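Local structure of CRISPR/cas2 protein (Pyrococcus horikoshii OT3, 6K2E) at residues A[3-8]-A[68-73]; A[22-27]-A[50-55]; A[30-35]-A[79-84]. The protein belongs to the Cas2 family and probably binds nucleic acid, taking part in CRISPR immunity at the stage of acquiring new spacers. All blocks are in the same frame, centred on the assembly; numbering follows the deposited sequence.

Contact 1: residues A[3-8]-A[68-73]; sequences HMYVIV and PGKNFD
Pro68 brings its backbone beside His3, where the two carbonyl oxygens, Pro68 O and His3 O, merely come near at 3.8 Å. No hydrogen bond joins the two segments. At Gly69 the chain passes beside Tyr5, whose CB is 3.8 Å from Gly69 C. Lys70, the centre of an inverse gamma turn, then lays its aliphatic stem across the phenol: Lys70 CG sits 3.9 Å from the centroid of the Tyr5 ring, 18° off the normal, a CH-pi contact on one face. With CG anti to the backbone N (chi1 -160°), the Tyr5 ring is placed against the lysine stem, while the extended lysine chain runs on past the phenol toward its hydroxyl end. Phe72 comes next, edge on, its CE2 3.5 Å from Tyr5 CE1. These two ring planes are 56° apart, an oblique aromatic pair, and Phe72 also meets the ring of Tyr65 of the second subunit. Asp73 already pairs with a strand of that subunit. Tyr5 OH is hydrogen-bonded to Glu37, so the chemistry divides: the phenol's polar tip is held within its own sheet, while the linker to the partner subunit adheres to its ring through apolar and CH-pi contacts.

Contact 2: residues A[22-27]-A[50-55]; sequences KLLKTY and MRLKRI
The guanidinium of Arg51 is met by Leu23 on one face and by Tyr27 at its edge. Leu23 CD1 stands 3.7 Å from Arg51 CZ, over the middle of the planar group. At the edge, Arg51 NH1 donates to Tyr27 OH at 2.8 Å; the oxygen lies nearly in the guanidinium plane, and the N-H...O angle of 149° leaves the bond moderately bent. The tyrosine ring is steeply inclined to the guanidinium, their planes 64° apart, and Leu23 O lies at the ring's edge. A bend in the arginine chain at chi3 turns the guanidinium back over Leu23 and brings NH1 to the phenol. Glu47 is also hydrogen-bonded to Tyr27 OH, so the hydroxyl links two side chains of helix 42-55. Replacing Tyr27 by an alanine would probably leave Arg51 NH1 and Glu47 without their shared phenolic partner, and the guanidinium freer to turn away from Leu23.

The pair of helices is that of a ferredoxin-like fold, in which two helices run antiparallel over one face of a four-stranded antiparallel sheet. Over 22-27 and 50-55 the axes run 175° apart and come within 10.8 Å. Between them the apolar seam is carried by the other branch of Leu23: CD2 packs 3.9 Å from Leu52 CG and 3.7 Å from Ile55 CD1, and it also reaches the backbone of the facing helix, 3.6 Å from Leu52 N. With CG anti to the backbone N, the Leu23 branch point lies between the helices, CD1 going to Arg51 and CD2 to Leu52 and Ile55. Closer to the sheet, Leu24 CD2 approaches Leu52 CD1 at 4.3 Å, and Leu24 continues down onto Val8, Tyr10 and Phe36.

Contact 3: residues A[30-35]-A[79-84]; sequences WRQNSV and RDKSPV
Gln32 and Lys81 cross at about a right angle beside a classic beta bulge, in which Arg31 and Gln32 both face Val35 where strand 29-32 turns into strand 35-41. The stems of the two side chains do the touching, with Gln32 CG 3.6 Å from Lys81 CD. Bends at chi2 and chi4 carry the far end of the lysine on to Asn33, whose side chain it again meets nearly at a right angle. The side chains of Gln32 and Asp80 also cross at about a right angle. On the neighbouring residue of the bulge, the guanidinium of Arg31 is approached obliquely by Ser82 OG, 3.6 Å from NH1. The stronger partner of Arg31 is Glu37, which makes a salt bridge to NE; opposite charge is also near in Asp80, whose OD1 is 5.5 Å from Arg31 NH1 and would contribute at most a modest attraction. The second subunit adds to the same patch, its Leu63 packing on Gln32 and its Tyr65 on Arg31. Asp80 shapes the loop that faces the bulge through an Asx turn: Ser82 N donates to Asp80 OD1 at 3.1 Å, meeting that oxygen on its anti side and 28° out of the carboxylate plane.

How the contacts relate
The three contacts sample different layers of one small fold: contact 2 pairs the helices, whereas contacts 1 and 3 reach the sheet. The centres of contacts 1 and 3 are about 17 Å apart. Contact 2 lies about 18 Å from contact 1 and 19 Å from contact 3, centre to centre, on the other side of the chain's centre from both. Val8 CG1 of strand 3-11 bridges to contact 2 by packing 3.8 Å from Leu24 CD2, and Ile7 CG2 lies 4.1 Å from Val35 CG1 in contact 3. Glu37 serves both sheet contacts, through Tyr5 and Arg31. Strand 73-78 joins 68-73 to 79-84, and both contacts 1 and 3 touch the second subunit.

Contact 1: residues A[3-8]-A[68-73]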
# COMPACT_ATOMS: atom_id res chain seq x y z
N HIS A 3 14.46 -14.91 2.30
CA HIS A 3 13.78 -13.98 1.42
C HIS A 3 12.43 -13.55 1.96
O HIS A 3 11.75 -14.30 2.68
CB HIS A 3 13.65 -14.59 0.03
CG HIS A 3 14.75 -14.15 -0.89
ND1 HIS A 3 16.07 -14.36 -0.59
CD2 HIS A 3 14.72 -13.42 -2.02
CE1 HIS A 3 16.82 -13.82 -1.54
NE2 HIS A 3 16.03 -13.24 -2.41
N MET A 4 12.08 -12.31 1.65
CA MET A 4 10.81 -11.71 2.05
C MET A 4 10.14 -11.11 0.83
O MET A 4 10.76 -10.90 -0.21
CB MET A 4 10.97 -10.62 3.12
CG MET A 4 11.18 -11.12 4.55
SD MET A 4 12.90 -11.27 4.97
CE MET A 4 13.46 -9.67 4.38
N TYR A 5 8.83 -10.87 0.95
CA TYR A 5 8.10 -10.07 -0.03
C TYR A 5 7.72 -8.73 0.60
O TYR A 5 7.32 -8.67 1.76
CB TYR A 5 6.84 -10.81 -0.51
CG TYR A 5 6.31 -10.29 -1.81
CD1 TYR A 5 5.31 -9.30 -1.86
CD2 TYR A 5 6.79 -10.78 -3.01
CE1 TYR A 5 4.84 -8.82 -3.07
CE2 TYR A 5 6.31 -10.31 -4.22
CZ TYR A 5 5.35 -9.33 -4.25
OH TYR A 5 4.91 -8.89 -5.46
N VAL A 6 7.81 -7.64 -0.18
CA VAL A 6 7.48 -6.32 0.35
C VAL A 6 6.47 -5.61 -0.53
O VAL A 6 6.42 -5.82 -1.74
CB VAL A 6 8.72 -5.42 0.55
CG1 VAL A 6 9.55 -5.89 1.73
CG2 VAL A 6 9.55 -5.37 -0.70
N ILE A 7 5.65 -4.76 0.10
CA ILE A 7 4.77 -3.80 -0.59
C ILE A 7 5.11 -2.43 -0.03
O ILE A 7 5.09 -2.24 1.19
CB ILE A 7 3.27 -4.09 -0.38
CG1 ILE A 7 2.87 -5.45 -0.91
CG2 ILE A 7 2.42 -3.05 -1.10
CD1 ILE A 7 1.43 -5.78 -0.53
N VAL A 8 5.48 -1.51 -0.90
CA VAL A 8 5.98 -0.18 -0.53
C VAL A 8 5.01 0.87 -1.04
O VAL A 8 4.73 0.93 -2.25
CB VAL A 8 7.40 0.08 -1.04
CG1 VAL A 8 7.75 1.54 -0.93
CG2 VAL A 8 8.39 -0.77 -0.27
N PRO A 68 6.38 -12.77 4.83
CA PRO A 68 7.20 -13.98 4.61
C PRO A 68 7.12 -14.52 3.19
O PRO A 68 8.03 -15.26 2.79
CB PRO A 68 6.64 -14.98 5.63
CG PRO A 68 5.25 -14.51 5.87
CD PRO A 68 5.33 -13.02 5.82
N GLY A 69 6.07 -14.21 2.44
CA GLY A 69 5.98 -14.64 1.06
C GLY A 69 4.84 -13.95 0.34
O GLY A 69 4.09 -13.15 0.91
N LYS A 70 4.67 -14.34 -0.93
CA LYS A 70 3.65 -13.78 -1.81
C LYS A 70 2.36 -14.62 -1.75
O LYS A 70 1.96 -15.25 -2.72
CB LYS A 70 4.19 -13.70 -3.23
CG LYS A 70 3.48 -12.73 -4.16
CD LYS A 70 3.88 -13.00 -5.61
CE LYS A 70 3.06 -12.15 -6.59
NZ LYS A 70 3.78 -11.94 -7.89
N ASN A 71 1.76 -14.67 -0.56
CA ASN A 71 0.44 -15.30 -0.37
C ASN A 71 -0.63 -14.21 -0.26
O ASN A 71 -1.12 -13.90 0.82
CB ASN A 71 0.43 -16.22 0.85
CG ASN A 71 -0.88 -17.05 0.98
OD1 ASN A 71 -1.20 -17.54 2.07
ND2 ASN A 71 -1.63 -17.19 -0.12
N PHE A 72 -0.99 -13.63 -1.40
CA PHE A 72 -2.11 -12.69 -1.41
C PHE A 72 -2.73 -12.65 -2.80
O PHE A 72 -2.09 -12.99 -3.80
CB PHE A 72 -1.69 -11.27 -0.99
CG PHE A 72 -0.64 -10.64 -1.87
CD1 PHE A 72 -1.00 -9.89 -3.00
CD2 PHE A 72 0.69 -10.76 -1.55
CE1 PHE A 72 -0.05 -9.34 -3.82
CE2 PHE A 72 1.66 -10.19 -2.36
CZ PHE A 72 1.28 -9.48 -3.50
N ASP A 73 -3.95 -12.14 -2.84
CA ASP A 73 -4.58 -11.68 -4.07
C ASP A 73 -4.64 -10.16 -4.03
O ASP A 73 -4.70 -9.55 -2.95
CB ASP A 73 -6.00 -12.23 -4.23
CG ASP A 73 -6.06 -13.75 -4.30
OD1 ASP A 73 -6.87 -14.34 -3.55
OD2 ASP A 73 -5.31 -14.35 -5.10

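Contact 2: residues A[22-27]-A[50-55]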
# COMPACT_ATOMS: atom_id res chain seq x y z
N LYS A 22 12.75 6.47 -8.65
CA LYS A 22 13.85 5.84 -9.37
C LYS A 22 14.58 4.84 -8.48
O LYS A 22 14.93 3.74 -8.94
CB LYS A 22 14.84 6.90 -9.88
CG LYS A 22 14.39 7.62 -11.15
CD LYS A 22 15.53 8.42 -11.78
CE LYS A 22 15.05 9.17 -13.04
NZ LYS A 22 14.15 8.35 -13.90
N LEU A 23 14.71 5.17 -7.20
CA LEU A 23 15.34 4.28 -6.23
C LEU A 23 14.51 3.02 -6.03
O LEU A 23 15.07 1.90 -6.05
CB LEU A 23 15.53 5.03 -4.91
CG LEU A 23 16.01 4.20 -3.73
CD1 LEU A 23 17.39 3.61 -4.02
CD2 LEU A 23 16.00 5.01 -2.43
N LEU A 24 13.17 3.16 -5.92
CA LEU A 24 12.32 1.98 -5.77
C LEU A 24 12.25 1.14 -7.04
O LEU A 24 11.95 -0.06 -6.94
CB LEU A 24 10.93 2.39 -5.34
CG LEU A 24 10.77 2.82 -3.88
CD1 LEU A 24 9.45 3.57 -3.63
CD2 LEU A 24 10.90 1.62 -2.97
N LYS A 25 12.51 1.72 -8.22
CA LYS A 25 12.47 0.92 -9.45
C LYS A 25 13.73 0.08 -9.65
O LYS A 25 13.68 -0.95 -10.34
CB LYS A 25 12.22 1.83 -10.68
CG LYS A 25 11.96 1.10 -12.05
CD LYS A 25 10.51 1.24 -12.63
CE LYS A 25 10.13 0.08 -13.62
NZ LYS A 25 9.41 -1.12 -13.03
N THR A 26 14.84 0.46 -9.03
CA THR A 26 16.02 -0.41 -9.00
C THR A 26 15.74 -1.73 -8.27
O THR A 26 16.23 -2.78 -8.71
CB THR A 26 17.25 0.33 -8.44
OG1 THR A 26 16.97 0.88 -7.15
CG2 THR A 26 17.59 1.46 -9.36
N TYR A 27 15.00 -1.71 -7.15
CA TYR A 27 14.82 -2.93 -6.38
C TYR A 27 13.52 -3.65 -6.67
O TYR A 27 13.47 -4.87 -6.51
CB TYR A 27 14.86 -2.65 -4.87
CG TYR A 27 16.15 -2.11 -4.34
CD1 TYR A 27 16.43 -0.75 -4.44
CD2 TYR A 27 17.09 -2.94 -3.72
CE1 TYR A 27 17.60 -0.23 -3.96
CE2 TYR A 27 18.28 -2.41 -3.23
CZ TYR A 27 18.52 -1.05 -3.37
OH TYR A 27 19.67 -0.45 -2.91
N MET A 50 17.94 2.09 3.89
CA MET A 50 18.99 3.06 4.17
C MET A 50 19.04 4.14 3.09
O MET A 50 19.21 5.32 3.39
CB MET A 50 20.34 2.35 4.30
CG MET A 50 21.54 3.28 4.60
SD MET A 50 22.51 3.75 3.14
CE MET A 50 24.17 3.94 3.81
N ARG A 51 18.91 3.74 1.83
CA ARG A 51 18.92 4.74 0.77
C ARG A 51 17.64 5.58 0.77
O ARG A 51 17.69 6.79 0.50
CB ARG A 51 19.17 4.06 -0.57
CG ARG A 51 20.63 3.61 -0.74
CD ARG A 51 20.85 2.68 -1.92
NE ARG A 51 21.05 3.43 -3.16
CZ ARG A 51 20.99 2.90 -4.38
NH1 ARG A 51 20.74 1.61 -4.53
NH2 ARG A 51 21.16 3.67 -5.45
N LEU A 52 16.50 4.98 1.16
CA LEU A 52 15.27 5.74 1.32
C LEU A 52 15.38 6.72 2.48
O LEU A 52 14.91 7.86 2.38
CB LEU A 52 14.08 4.81 1.57
CG LEU A 52 13.42 4.12 0.37
CD1 LEU A 52 12.56 2.95 0.81
CD2 LEU A 52 12.60 5.11 -0.43
N LYS A 53 16.06 6.30 3.55
CA LYS A 53 16.17 7.13 4.74
C LYS A 53 17.01 8.37 4.48
O LYS A 53 16.80 9.41 5.13
CB LYS A 53 16.75 6.32 5.89
CG LYS A 53 16.27 6.74 7.25
CD LYS A 53 16.63 5.69 8.27
CE LYS A 53 15.43 5.37 9.14
NZ LYS A 53 15.68 4.17 9.97
N ARG A 54 17.94 8.30 3.53
CA ARG A 54 18.76 9.45 3.20
C ARG A 54 18.07 10.37 2.21
O ARG A 54 18.54 11.50 2.03
CB ARG A 54 20.11 8.98 2.63
CG ARG A 54 20.88 8.06 3.58
CD ARG A 54 22.39 7.97 3.33
NE ARG A 54 22.97 9.24 2.87
CZ ARG A 54 23.31 10.24 3.68
NH1 ARG A 54 23.17 10.13 4.99
NH2 ARG A 54 23.82 11.36 3.16
N ILE A 55 16.94 9.97 1.65
CA ILE A 55 16.18 10.81 0.73
C ILE A 55 15.08 11.56 1.45
O ILE A 55 14.92 12.77 1.26
CB ILE A 55 15.60 9.96 -0.43
CG1 ILE A 55 16.69 9.50 -1.39
CG2 ILE A 55 14.57 10.76 -1.19
CD1 ILE A 55 16.13 8.70 -2.56

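Contact 3: residues A[30-35]-A[79-84]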
# COMPACT_ATOMS: atom_id res chain seq x y z
N TRP A 30 7.27 -1.86 -10.23
CA TRP A 30 6.30 -0.78 -10.16
C TRP A 30 4.90 -1.31 -10.45
O TRP A 30 4.62 -1.74 -11.58
CB TRP A 30 6.69 0.31 -11.15
CG TRP A 30 5.87 1.50 -11.03
CD1 TRP A 30 5.21 1.93 -9.94
CD2 TRP A 30 5.63 2.43 -12.06
NE1 TRP A 30 4.55 3.08 -10.20
CE2 TRP A 30 4.79 3.42 -11.51
CE3 TRP A 30 6.03 2.55 -13.39
CZ2 TRP A 30 4.36 4.51 -12.24
CZ3 TRP A 30 5.59 3.65 -14.13
CH2 TRP A 30 4.77 4.61 -13.55
N ARG A 31 4.04 -1.30 -9.44
CA ARG A 31 2.66 -1.74 -9.61
C ARG A 31 1.82 -0.64 -10.24
O ARG A 31 1.36 -0.75 -11.38
CB ARG A 31 2.07 -2.16 -8.26
CG ARG A 31 0.56 -2.37 -8.19
CD ARG A 31 0.12 -3.47 -9.12
NE ARG A 31 0.49 -4.78 -8.62
CZ ARG A 31 0.32 -5.90 -9.30
NH1 ARG A 31 -0.21 -5.86 -10.52
NH2 ARG A 31 0.67 -7.06 -8.76
N GLN A 32 1.64 0.45 -9.51
CA GLN A 32 0.89 1.61 -9.93
C GLN A 32 1.37 2.75 -9.05
O GLN A 32 2.18 2.54 -8.17
CB GLN A 32 -0.61 1.32 -9.77
CG GLN A 32 -1.47 1.92 -10.79
CD GLN A 32 -2.84 1.33 -10.80
OE1 GLN A 32 -3.81 2.03 -10.54
NE2 GLN A 32 -2.93 0.03 -11.09
N ASN A 33 0.62 3.85 -9.12
CA ASN A 33 1.06 5.23 -8.93
C ASN A 33 2.23 5.45 -7.97
O ASN A 33 3.30 5.94 -8.35
CB ASN A 33 -0.15 6.03 -8.41
CG ASN A 33 -1.45 5.67 -9.14
OD1 ASN A 33 -2.17 4.76 -8.72
ND2 ASN A 33 -1.75 6.37 -10.23
N SER A 34 2.07 4.99 -6.75
CA SER A 34 3.13 5.16 -5.77
C SER A 34 3.32 3.87 -4.97
O SER A 34 3.84 3.90 -3.84
CB SER A 34 2.82 6.38 -4.91
OG SER A 34 3.30 6.23 -3.60
N VAL A 35 2.95 2.74 -5.56
CA VAL A 35 3.01 1.42 -4.95
C VAL A 35 4.03 0.58 -5.71
O VAL A 35 3.97 0.49 -6.95
CB VAL A 35 1.63 0.74 -4.94
CG1 VAL A 35 1.76 -0.69 -4.38
CG2 VAL A 35 0.64 1.57 -4.10
N ARG A 79 -9.18 2.26 -12.36
CA ARG A 79 -8.22 2.09 -13.45
C ARG A 79 -7.11 1.13 -13.04
O ARG A 79 -6.45 1.32 -12.02
CB ARG A 79 -7.64 3.45 -13.86
CG ARG A 79 -6.47 3.36 -14.84
CD ARG A 79 -6.89 3.40 -16.34
NE ARG A 79 -5.79 3.91 -17.18
CZ ARG A 79 -5.08 3.20 -18.07
NH1 ARG A 79 -5.30 1.90 -18.28
NH2 ARG A 79 -4.11 3.81 -18.74
N ASP A 80 -6.90 0.10 -13.86
CA ASP A 80 -5.76 -0.80 -13.73
C ASP A 80 -4.74 -0.44 -14.81
O ASP A 80 -4.94 -0.76 -15.98
CB ASP A 80 -6.19 -2.25 -13.89
CG ASP A 80 -5.24 -3.22 -13.23
OD1 ASP A 80 -4.03 -2.92 -13.15
OD2 ASP A 80 -5.70 -4.30 -12.80
N LYS A 81 -3.66 0.22 -14.41
CA LYS A 81 -2.57 0.59 -15.30
C LYS A 81 -1.69 -0.59 -15.69
O LYS A 81 -0.85 -0.46 -16.59
CB LYS A 81 -1.77 1.74 -14.70
CG LYS A 81 -2.49 3.08 -14.84
CD LYS A 81 -2.50 3.93 -13.56
CE LYS A 81 -3.25 5.25 -13.70
NZ LYS A 81 -2.42 6.44 -13.30
N SER A 82 -1.79 -1.72 -14.99
CA SER A 82 -0.95 -2.88 -15.26
C SER A 82 -1.49 -3.64 -16.49
O SER A 82 -2.69 -3.92 -16.56
CB SER A 82 -0.93 -3.81 -14.04
OG SER A 82 0.01 -3.36 -13.07
N PRO A 83 -0.61 -4.00 -17.43
CA PRO A 83 -1.12 -4.58 -18.69
C PRO A 83 -1.59 -6.01 -18.50
O PRO A 83 -1.08 -6.75 -17.66
CB PRO A 83 0.11 -4.52 -19.62
CG PRO A 83 1.09 -3.57 -18.95
CD PRO A 83 0.82 -3.70 -17.49
N VAL A 84 -2.57 -6.38 -19.32
CA VAL A 84 -3.21 -7.69 -19.23
C VAL A 84 -2.49 -8.64 -20.17
O VAL A 84 -2.31 -8.33 -21.35
CB VAL A 84 -4.71 -7.60 -19.58
CG1 VAL A 84 -5.31 -8.97 -19.92
CG2 VAL A 84 -5.47 -6.95 -18.44